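Local coordinates for fucolectin-related protein (Streptococcus pneumoniae, PDB 2WMF), which probably hydrolyses host blood-group carbohydrate antigens, being the catalytic module of a family 98 glycoside hydrolase, at residues P364-V376 / N411-Q425. Sequence-based numbering, arbitrary orientation.
Sequences PLYNNGRYHILPV and NSLYPKLYEGDGYAQ
The guanidinium of R370 lies between two layers of 411-425: the N411 carboxamide stacks on one face, its plane within 7° of the guanidinium plane, and the backbone N of K416 lies over the rim of the opposite face, as packing rather than bonding. At the edge is the Y414 carbonyl, on which two nitrogens converge, with R370 NE 2.8 Å and R370 NH2 3.1 Å from Y414 O. Both bonds lie in the guanidinium plane, so stacking and bonding together fix its rotation. The side chain reaches this slot fully extended, CG trans to the backbone N (chi1 -178°).

N411 works in two directions. While its amide covers R370, N411 OD1 accepts a 2.5 Å bond from Y371 OH along a lone pair, the Y371 ring and the amide being nearly coplanar. The Y371 ring also turns an edge toward the face of Y414 in an offset edge-to-face pair, planes at 72° and centroids 5.6 Å apart. Y371 CA covers a face of Y414 in a CH-pi contact, 4.1 Å from the ring centroid. Y414 OH bonds to the backbone N of K336 and A337, where strand 337-340 begins.

H372 meets Q425 through its ring edge: H372 ND1 donates in plane to a lone pair of Q425 OE1 at 2.8 Å, a nearly straight bond. Nearby, the Y423 ring has the N367-N368 peptide at its edge and stacks with Y434.

The 364-376 loop thus joins helix 219-231 of the barrel region, where Y366 OH bonds to D223, to outer strand 423-427 of an antiparallel sheet. R370 is held by the neutral Y414 carbonyl, with a weak further bond to N411 O, so backbone dipoles rather than a carboxylate probably stabilise its charge across this interface.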
ATOM      1  N   PRO A 364      -3.453  -3.662  -9.294  1.00  8.28           N
ATOM      2  CA  PRO A 364      -3.934  -2.682  -8.313  1.00  7.44           C
ATOM      3  C   PRO A 364      -4.277  -1.311  -8.850  1.00  8.19           C
ATOM      4  O   PRO A 364      -4.983  -0.550  -8.157  1.00  7.48           O
ATOM      5  CB  PRO A 364      -2.730  -2.573  -7.342  1.00  7.85           C
ATOM      6  CG  PRO A 364      -1.543  -2.879  -8.195  1.00  7.40           C
ATOM      7  CD  PRO A 364      -2.016  -3.926  -9.138  1.00  9.50           C
ATOM      8  N   LEU A 365      -3.765  -0.927 -10.026  1.00  7.18           N
ATOM      9  CA  LEU A 365      -3.918   0.475 -10.430  1.00  8.28           C
ATOM     10  C   LEU A 365      -5.369   0.757 -10.838  1.00  8.14           C
ATOM     11  O   LEU A 365      -6.015  -0.061 -11.463  1.00 10.32           O
ATOM     12  CB  LEU A 365      -2.938   0.876 -11.543  1.00  7.12           C
ATOM     13  CG  LEU A 365      -1.458   0.585 -11.300  1.00  7.12           C
ATOM     14  CD1 LEU A 365      -0.580   1.001 -12.521  1.00  8.46           C
ATOM     15  CD2 LEU A 365      -0.991   1.246  -9.973  1.00  8.25           C
ATOM     16  N   TYR A 366      -5.856   1.939 -10.442  1.00  7.84           N
ATOM     17  CA  TYR A 366      -7.200   2.375 -10.843  1.00  7.81           C
ATOM     18  C   TYR A 366      -7.126   3.231 -12.132  1.00  8.06           C
ATOM     19  O   TYR A 366      -6.200   4.003 -12.308  1.00  8.10           O
ATOM     20  CB  TYR A 366      -7.838   3.202  -9.736  1.00  7.89           C
ATOM     21  CG  TYR A 366      -8.181   2.345  -8.535  1.00  7.33           C
ATOM     22  CD1 TYR A 366      -8.898   1.155  -8.702  1.00  8.59           C
ATOM     23  CD2 TYR A 366      -7.738   2.673  -7.241  1.00  9.62           C
ATOM     24  CE1 TYR A 366      -9.229   0.358  -7.608  1.00  7.84           C
ATOM     25  CE2 TYR A 366      -8.076   1.874  -6.141  1.00 10.98           C
ATOM     26  CZ  TYR A 366      -8.824   0.718  -6.320  1.00  8.54           C
ATOM     27  OH  TYR A 366      -9.181  -0.079  -5.238  1.00  9.47           O
ATOM     28  N   ASN A 367      -8.131   3.140 -12.993  1.00  7.32           N
ATOM     29  CA  ASN A 367      -8.106   3.968 -14.206  1.00  7.64           C
ATOM     30  C   ASN A 367      -8.620   5.388 -13.961  1.00  7.73           C
ATOM     31  O   ASN A 367      -8.223   6.331 -14.609  1.00  7.89           O
ATOM     32  CB  ASN A 367      -8.969   3.336 -15.257  1.00  8.92           C
ATOM     33  CG  ASN A 367      -8.517   1.941 -15.603  1.00 10.42           C
ATOM     34  OD1 ASN A 367      -7.669   1.745 -16.519  1.00 15.97           O
ATOM     35  ND2 ASN A 367      -9.039   0.971 -14.894  1.00  7.80           N
ATOM     36  N   ASN A 368      -9.542   5.484 -13.008  1.00  8.51           N
ATOM     37  CA  ASN A 368     -10.373   6.681 -12.792  1.00  8.34           C
ATOM     38  C   ASN A 368     -10.401   6.973 -11.290  1.00  8.13           C
ATOM     39  O   ASN A 368     -10.606   6.032 -10.507  1.00  7.74           O
ATOM     40  CB  ASN A 368     -11.799   6.344 -13.298  1.00  9.57           C
ATOM     41  CG  ASN A 368     -12.629   7.543 -13.638  1.00  9.57           C
ATOM     42  OD1 ASN A 368     -12.331   8.671 -13.250  1.00  9.04           O
ATOM     43  ND2 ASN A 368     -13.687   7.299 -14.444  1.00  9.86           N
ATOM     44  N   GLY A 369     -10.340   8.251 -10.915  1.00  8.39           N
ATOM     45  CA  GLY A 369     -10.484   8.689  -9.536  1.00  7.92           C
ATOM     46  C   GLY A 369     -11.822   9.325  -9.197  1.00  8.26           C
ATOM     47  O   GLY A 369     -12.006   9.755  -8.085  1.00  8.41           O
ATOM     48  N   ARG A 370     -12.731   9.364 -10.182  1.00  8.70           N
ATOM     49  CA  ARG A 370     -14.021  10.046 -10.105  1.00  8.22           C
ATOM     50  C   ARG A 370     -14.881   9.629  -8.903  1.00  8.22           C
ATOM     51  O   ARG A 370     -15.657  10.435  -8.378  1.00  9.59           O
ATOM     52  CB  ARG A 370     -14.803   9.818 -11.413  1.00  8.96           C
ATOM     53  CG  ARG A 370     -16.155  10.516 -11.477  1.00  9.52           C
ATOM     54  CD  ARG A 370     -16.688  10.388 -12.889  1.00  9.31           C
ATOM     55  NE  ARG A 370     -18.029  10.924 -13.030  1.00  9.98           N
ATOM     56  CZ  ARG A 370     -18.648  11.070 -14.194  1.00 11.11           C
ATOM     57  NH1 ARG A 370     -18.045  10.673 -15.313  1.00 11.30           N
ATOM     58  NH2 ARG A 370     -19.876  11.553 -14.246  1.00 11.83           N
ATOM     59  N   TYR A 371     -14.807   8.357  -8.522  1.00  7.65           N
ATOM     60  CA  TYR A 371     -15.693   7.780  -7.500  1.00  8.09           C
ATOM     61  C   TYR A 371     -14.907   7.464  -6.213  1.00  8.04           C
ATOM     62  O   TYR A 371     -15.466   6.903  -5.285  1.00  8.43           O
ATOM     63  CB  TYR A 371     -16.345   6.482  -8.032  1.00  8.21           C
ATOM     64  CG  TYR A 371     -16.786   6.575  -9.484  1.00  8.86           C
ATOM     65  CD1 TYR A 371     -18.035   7.096  -9.830  1.00 10.26           C
ATOM     66  CD2 TYR A 371     -15.931   6.189 -10.517  1.00  8.92           C
ATOM     67  CE1 TYR A 371     -18.427   7.240 -11.164  1.00  9.65           C
ATOM     68  CE2 TYR A 371     -16.319   6.331 -11.873  1.00  8.66           C
ATOM     69  CZ  TYR A 371     -17.551   6.841 -12.179  1.00  8.88           C
ATOM     70  OH  TYR A 371     -17.887   6.923 -13.520  1.00 10.77           O
ATOM     71  N   HIS A 372     -13.623   7.818  -6.174  1.00  8.59           N
ATOM     72  CA  HIS A 372     -12.730   7.389  -5.108  1.00  8.74           C
ATOM     73  C   HIS A 372     -12.756   5.856  -5.051  1.00  8.63           C
ATOM     74  O   HIS A 372     -13.095   5.228  -6.039  1.00  9.53           O
ATOM     75  CB  HIS A 372     -13.155   8.016  -3.764  1.00 10.48           C
ATOM     76  CG  HIS A 372     -13.455   9.479  -3.865  1.00  8.90           C
ATOM     77  ND1 HIS A 372     -12.458  10.424  -3.954  1.00  9.25           N
ATOM     78  CD2 HIS A 372     -14.632  10.153  -3.923  1.00 10.09           C
ATOM     79  CE1 HIS A 372     -13.007  11.622  -4.101  1.00 10.12           C
ATOM     80  NE2 HIS A 372     -14.325  11.494  -4.061  1.00  9.48           N
ATOM     81  N   ILE A 373     -12.406   5.280  -3.915  1.00  8.34           N
ATOM     82  CA  ILE A 373     -12.785   3.875  -3.614  1.00  7.82           C
ATOM     83  C   ILE A 373     -14.271   3.898  -3.179  1.00  7.56           C
ATOM     84  O   ILE A 373     -14.644   4.592  -2.205  1.00  8.10           O
ATOM     85  CB  ILE A 373     -11.928   3.261  -2.488  1.00  7.18           C
ATOM     86  CG1 ILE A 373     -10.502   2.992  -2.999  1.00  6.43           C
ATOM     87  CG2 ILE A 373     -12.554   1.981  -1.960  1.00  7.65           C
ATOM     88  CD1 ILE A 373      -9.467   2.786  -1.868  1.00  8.55           C
ATOM     89  N   LEU A 374     -15.132   3.197  -3.910  1.00  7.70           N
ATOM     90  CA  LEU A 374     -16.553   3.084  -3.535  1.00  7.95           C
ATOM     91  C   LEU A 374     -16.654   2.095  -2.337  1.00  8.17           C
ATOM     92  O   LEU A 374     -16.222   0.947  -2.444  1.00  8.81           O
ATOM     93  CB  LEU A 374     -17.374   2.578  -4.716  1.00  8.48           C
ATOM     94  CG  LEU A 374     -17.847   3.602  -5.723  1.00 13.77           C
ATOM     95  CD1 LEU A 374     -18.398   2.933  -6.990  1.00 15.21           C
ATOM     96  CD2 LEU A 374     -18.962   4.473  -5.057  1.00 15.04           C
ATOM     97  N   PRO A 375     -17.106   2.552  -1.162  1.00  7.91           N
ATOM     98  CA  PRO A 375     -17.194   1.621  -0.026  1.00  7.61           C
ATOM     99  C   PRO A 375     -18.191   0.480  -0.245  1.00  8.31           C
ATOM    100  O   PRO A 375     -19.312   0.696  -0.784  1.00  8.86           O
ATOM    101  CB  PRO A 375     -17.664   2.531   1.131  1.00  8.19           C
ATOM    102  CG  PRO A 375     -17.297   3.925   0.710  1.00  8.62           C
ATOM    103  CD  PRO A 375     -17.549   3.909  -0.774  1.00  8.12           C
ATOM    104  N   VAL A 376     -17.767  -0.723   0.149  1.00  7.49           N
ATOM    105  CA  VAL A 376     -18.649  -1.855   0.287  1.00  7.35           C
ATOM    106  C   VAL A 376     -18.860  -2.079   1.767  1.00  7.66           C
ATOM    107  O   VAL A 376     -17.885  -2.194   2.521  1.00  8.47           O
ATOM    108  CB  VAL A 376     -18.103  -3.141  -0.409  1.00  7.46           C
ATOM    109  CG1 VAL A 376     -18.895  -4.383   0.059  1.00  8.13           C
ATOM    110  CG2 VAL A 376     -18.205  -3.004  -1.891  1.00  7.77           C
ATOM    111  N   ASN A 411     -22.634   8.110 -12.316  1.00 11.18           N
ATOM    112  CA  ASN A 411     -22.266   9.387 -12.876  1.00 11.53           C
ATOM    113  C   ASN A 411     -23.210  10.532 -12.527  1.00 11.49           C
ATOM    114  O   ASN A 411     -22.817  11.695 -12.586  1.00 12.05           O
ATOM    115  CB  ASN A 411     -22.119   9.270 -14.394  1.00 12.47           C
ATOM    116  CG  ASN A 411     -20.831   8.535 -14.774  1.00 12.68           C
ATOM    117  OD1 ASN A 411     -20.043   8.168 -13.886  1.00 13.46           O
ATOM    118  ND2 ASN A 411     -20.596   8.341 -16.069  1.00 13.70           N
ATOM    119  N   SER A 412     -24.468  10.193 -12.225  1.00 12.11           N
ATOM    120  CA  SER A 412     -25.431  11.214 -11.801  1.00 12.61           C
ATOM    121  C   SER A 412     -25.170  11.717 -10.366  1.00 13.18           C
ATOM    122  O   SER A 412     -25.686  12.762  -9.970  1.00 14.68           O
ATOM    123  CB  SER A 412     -26.883  10.725 -11.950  1.00 12.64           C
ATOM    124  OG  SER A 412     -27.295   9.876 -10.905  1.00 13.28           O
ATOM    125  N   LEU A 413     -24.396  10.935  -9.613  1.00 12.44           N
ATOM    126  CA  LEU A 413     -24.027  11.249  -8.245  1.00 11.65           C
ATOM    127  C   LEU A 413     -22.617  11.817  -8.073  1.00 11.23           C
ATOM    128  O   LEU A 413     -22.393  12.656  -7.206  1.00 12.71           O
ATOM    129  CB  LEU A 413     -24.199  10.010  -7.341  1.00 11.84           C
ATOM    130  CG  LEU A 413     -25.531   9.297  -7.310  1.00 13.34           C
ATOM    131  CD1 LEU A 413     -25.421   8.077  -6.396  1.00 13.80           C
ATOM    132  CD2 LEU A 413     -26.635  10.244  -6.820  1.00 15.72           C
ATOM    133  N   TYR A 414     -21.670  11.317  -8.871  1.00  9.74           N
ATOM    134  CA  TYR A 414     -20.293  11.744  -8.822  1.00 10.40           C
ATOM    135  C   TYR A 414     -20.016  12.493 -10.124  1.00 10.54           C
ATOM    136  O   TYR A 414     -19.888  11.878 -11.166  1.00 11.10           O
ATOM    137  CB  TYR A 414     -19.370  10.520  -8.756  1.00 10.37           C
ATOM    138  CG  TYR A 414     -19.396   9.782  -7.444  1.00  9.61           C
ATOM    139  CD1 TYR A 414     -18.508  10.118  -6.422  1.00  8.45           C
ATOM    140  CD2 TYR A 414     -20.268   8.720  -7.228  1.00  8.41           C
ATOM    141  CE1 TYR A 414     -18.501   9.418  -5.212  1.00  8.79           C
ATOM    142  CE2 TYR A 414     -20.262   8.029  -6.003  1.00  9.34           C
ATOM    143  CZ  TYR A 414     -19.365   8.388  -5.005  1.00  8.91           C
ATOM    144  OH  TYR A 414     -19.399   7.718  -3.774  1.00 11.40           O
ATOM    145  N   PRO A 415     -19.919  13.820 -10.073  1.00 11.10           N
ATOM    146  CA  PRO A 415     -19.627  14.549 -11.310  1.00 10.61           C
ATOM    147  C   PRO A 415     -18.263  14.247 -11.903  1.00 10.47           C
ATOM    148  O   PRO A 415     -17.316  13.876 -11.187  1.00 10.37           O
ATOM    149  CB  PRO A 415     -19.667  16.004 -10.878  1.00 11.88           C
ATOM    150  CG  PRO A 415     -19.605  15.996  -9.454  1.00 14.94           C
ATOM    151  CD  PRO A 415     -20.130  14.719  -8.935  1.00 11.50           C
ATOM    152  N   LYS A 416     -18.177  14.410 -13.213  1.00 11.77           N
ATOM    153  CA  LYS A 416     -16.902  14.236 -13.920  1.00 11.32           C
ATOM    154  C   LYS A 416     -16.042  15.470 -13.637  1.00 11.14           C
ATOM    155  O   LYS A 416     -16.510  16.618 -13.811  1.00 10.87           O
ATOM    156  CB  LYS A 416     -17.136  14.045 -15.434  1.00 11.87           C
ATOM    157  CG  LYS A 416     -15.880  13.576 -16.183  1.00 13.78           C
ATOM    158  CD  LYS A 416     -16.161  13.431 -17.666  1.00 15.57           C
ATOM    159  CE  LYS A 416     -14.917  13.129 -18.421  1.00 18.48           C
ATOM    160  NZ  LYS A 416     -15.157  12.788 -19.858  1.00 21.17           N
ATOM    161  N   LEU A 417     -14.818  15.227 -13.170  1.00 10.28           N
ATOM    162  CA  LEU A 417     -13.951  16.306 -12.703  1.00  9.40           C
ATOM    163  C   LEU A 417     -12.738  16.624 -13.564  1.00  9.74           C
ATOM    164  O   LEU A 417     -12.079  17.635 -13.336  1.00  9.71           O
ATOM    165  CB  LEU A 417     -13.456  16.034 -11.274  1.00  9.19           C
ATOM    166  CG  LEU A 417     -14.529  15.755 -10.225  1.00  9.64           C
ATOM    167  CD1 LEU A 417     -13.951  15.557  -8.813  1.00 10.00           C
ATOM    168  CD2 LEU A 417     -15.614  16.889 -10.231  1.00 11.94           C
ATOM    169  N   TYR A 418     -12.389  15.763 -14.530  1.00  9.10           N
ATOM    170  CA  TYR A 418     -11.254  16.055 -15.370  1.00  8.86           C
ATOM    171  C   TYR A 418     -11.448  15.381 -16.724  1.00  9.10           C
ATOM    172  O   TYR A 418     -12.331  14.508 -16.845  1.00  9.94           O
ATOM    173  CB  TYR A 418      -9.935  15.575 -14.727  1.00  8.50           C
ATOM    174  CG  TYR A 418      -9.761  14.064 -14.632  1.00  7.42           C
ATOM    175  CD1 TYR A 418      -8.924  13.368 -15.538  1.00  9.26           C
ATOM    176  CD2 TYR A 418     -10.434  13.316 -13.641  1.00  8.55           C
ATOM    177  CE1 TYR A 418      -8.770  11.975 -15.448  1.00  8.22           C
ATOM    178  CE2 TYR A 418     -10.289  11.904 -13.559  1.00  8.01           C
ATOM    179  CZ  TYR A 418      -9.416  11.253 -14.418  1.00  7.40           C
ATOM    180  OH  TYR A 418      -9.222   9.866 -14.302  1.00  8.07           O
ATOM    181  N   GLU A 419     -10.609  15.774 -17.683  1.00  9.68           N
ATOM    182  CA  GLU A 419     -10.577  15.175 -19.007  1.00  9.88           C
ATOM    183  C   GLU A 419      -9.254  14.449 -19.225  1.00  9.45           C
ATOM    184  O   GLU A 419      -8.231  14.758 -18.602  1.00  9.07           O
ATOM    185  CB  GLU A 419     -10.736  16.258 -20.087  1.00 11.08           C
ATOM    186  CG  GLU A 419     -12.058  17.002 -20.014  1.00 14.03           C
ATOM    187  CD  GLU A 419     -13.241  16.135 -20.402  1.00 18.88           C
ATOM    188  OE1 GLU A 419     -13.068  15.112 -21.071  1.00 18.05           O
ATOM    189  OE2 GLU A 419     -14.385  16.484 -20.028  1.00 26.24           O
ATOM    190  N   GLY A 420      -9.272  13.489 -20.142  1.00  9.43           N
ATOM    191  CA  GLY A 420      -8.088  12.698 -20.472  1.00  8.97           C
ATOM    192  C   GLY A 420      -8.253  11.237 -20.095  1.00  8.82           C
ATOM    193  O   GLY A 420      -9.330  10.786 -19.739  1.00 10.53           O
ATOM    194  N   ASP A 421      -7.167  10.489 -20.283  1.00  8.66           N
ATOM    195  CA  ASP A 421      -7.145   9.049 -20.054  1.00  8.06           C
ATOM    196  C   ASP A 421      -6.267   8.586 -18.879  1.00  8.28           C
ATOM    197  O   ASP A 421      -6.208   7.379 -18.659  1.00  8.91           O
ATOM    198  CB  ASP A 421      -6.778   8.248 -21.315  1.00  8.41           C
ATOM    199  CG  ASP A 421      -5.428   8.625 -21.941  1.00  8.61           C
ATOM    200  OD1 ASP A 421      -4.684   9.466 -21.396  1.00  9.32           O
ATOM    201  OD2 ASP A 421      -5.103   8.035 -23.032  1.00  9.19           O
ATOM    202  N   GLY A 422      -5.615   9.516 -18.167  1.00  8.41           N
ATOM    203  CA  GLY A 422      -4.907   9.216 -16.927  1.00  7.83           C
ATOM    204  C   GLY A 422      -5.846   9.012 -15.753  1.00  7.32           C
ATOM    205  O   GLY A 422      -7.080   9.255 -15.841  1.00  7.11           O
ATOM    206  N   TYR A 423      -5.255   8.598 -14.632  1.00  7.30           N
ATOM    207  CA  TYR A 423      -5.950   8.488 -13.358  1.00  7.05           C
ATOM    208  C   TYR A 423      -5.779   9.817 -12.619  1.00  7.07           C
ATOM    209  O   TYR A 423      -4.652  10.296 -12.420  1.00  7.89           O
ATOM    210  CB  TYR A 423      -5.378   7.373 -12.512  1.00  7.14           C
ATOM    211  CG  TYR A 423      -5.842   7.391 -11.073  1.00  6.52           C
ATOM    212  CD1 TYR A 423      -7.042   6.803 -10.682  1.00  6.51           C
ATOM    213  CD2 TYR A 423      -5.080   8.021 -10.102  1.00  7.78           C
ATOM    214  CE1 TYR A 423      -7.468   6.782  -9.350  1.00  7.51           C
ATOM    215  CE2 TYR A 423      -5.481   8.037  -8.757  1.00  6.95           C
ATOM    216  CZ  TYR A 423      -6.700   7.429  -8.384  1.00  6.60           C
ATOM    217  OH  TYR A 423      -7.054   7.436  -7.034  1.00  8.14           O
ATOM    218  N   ALA A 424      -6.893  10.409 -12.214  1.00  7.86           N
ATOM    219  CA  ALA A 424      -6.861  11.583 -11.315  1.00  7.22           C
ATOM    220  C   ALA A 424      -8.016  11.533 -10.332  1.00  7.34           C
ATOM    221  O   ALA A 424      -9.141  11.201 -10.697  1.00  7.94           O
ATOM    222  CB  ALA A 424      -6.867  12.921 -12.078  1.00  8.14           C
ATOM    223  N   GLN A 425      -7.704  11.867  -9.087  1.00  7.60           N
ATOM    224  CA  GLN A 425      -8.636  11.874  -7.970  1.00  7.55           C
ATOM    225  C   GLN A 425      -8.509  13.215  -7.234  1.00  7.31           C
ATOM    226  O   GLN A 425      -7.425  13.603  -6.871  1.00  7.24           O
ATOM    227  CB  GLN A 425      -8.347  10.727  -7.003  1.00  7.79           C
ATOM    228  CG  GLN A 425      -9.347  10.644  -5.896  1.00  8.04           C
ATOM    229  CD  GLN A 425      -9.039   9.618  -4.790  1.00  8.59           C
ATOM    230  OE1 GLN A 425      -9.867   9.441  -3.857  1.00  8.29           O
ATOM    231  NE2 GLN A 425      -7.876   8.900  -4.901  1.00  7.59           N
TER
HETATM  232  O   HOH W   1      -6.465   5.715 -16.594  1.00  7.90           O
HETATM  233  O   HOH W   2     -16.659  13.030  -8.584  1.00 11.50           O
HETATM  234  O   HOH W   3     -16.917   7.354  -3.002  1.00 10.57           O
HETATM  235  O   HOH W   4     -10.173   6.830  -2.536  1.00 10.69           O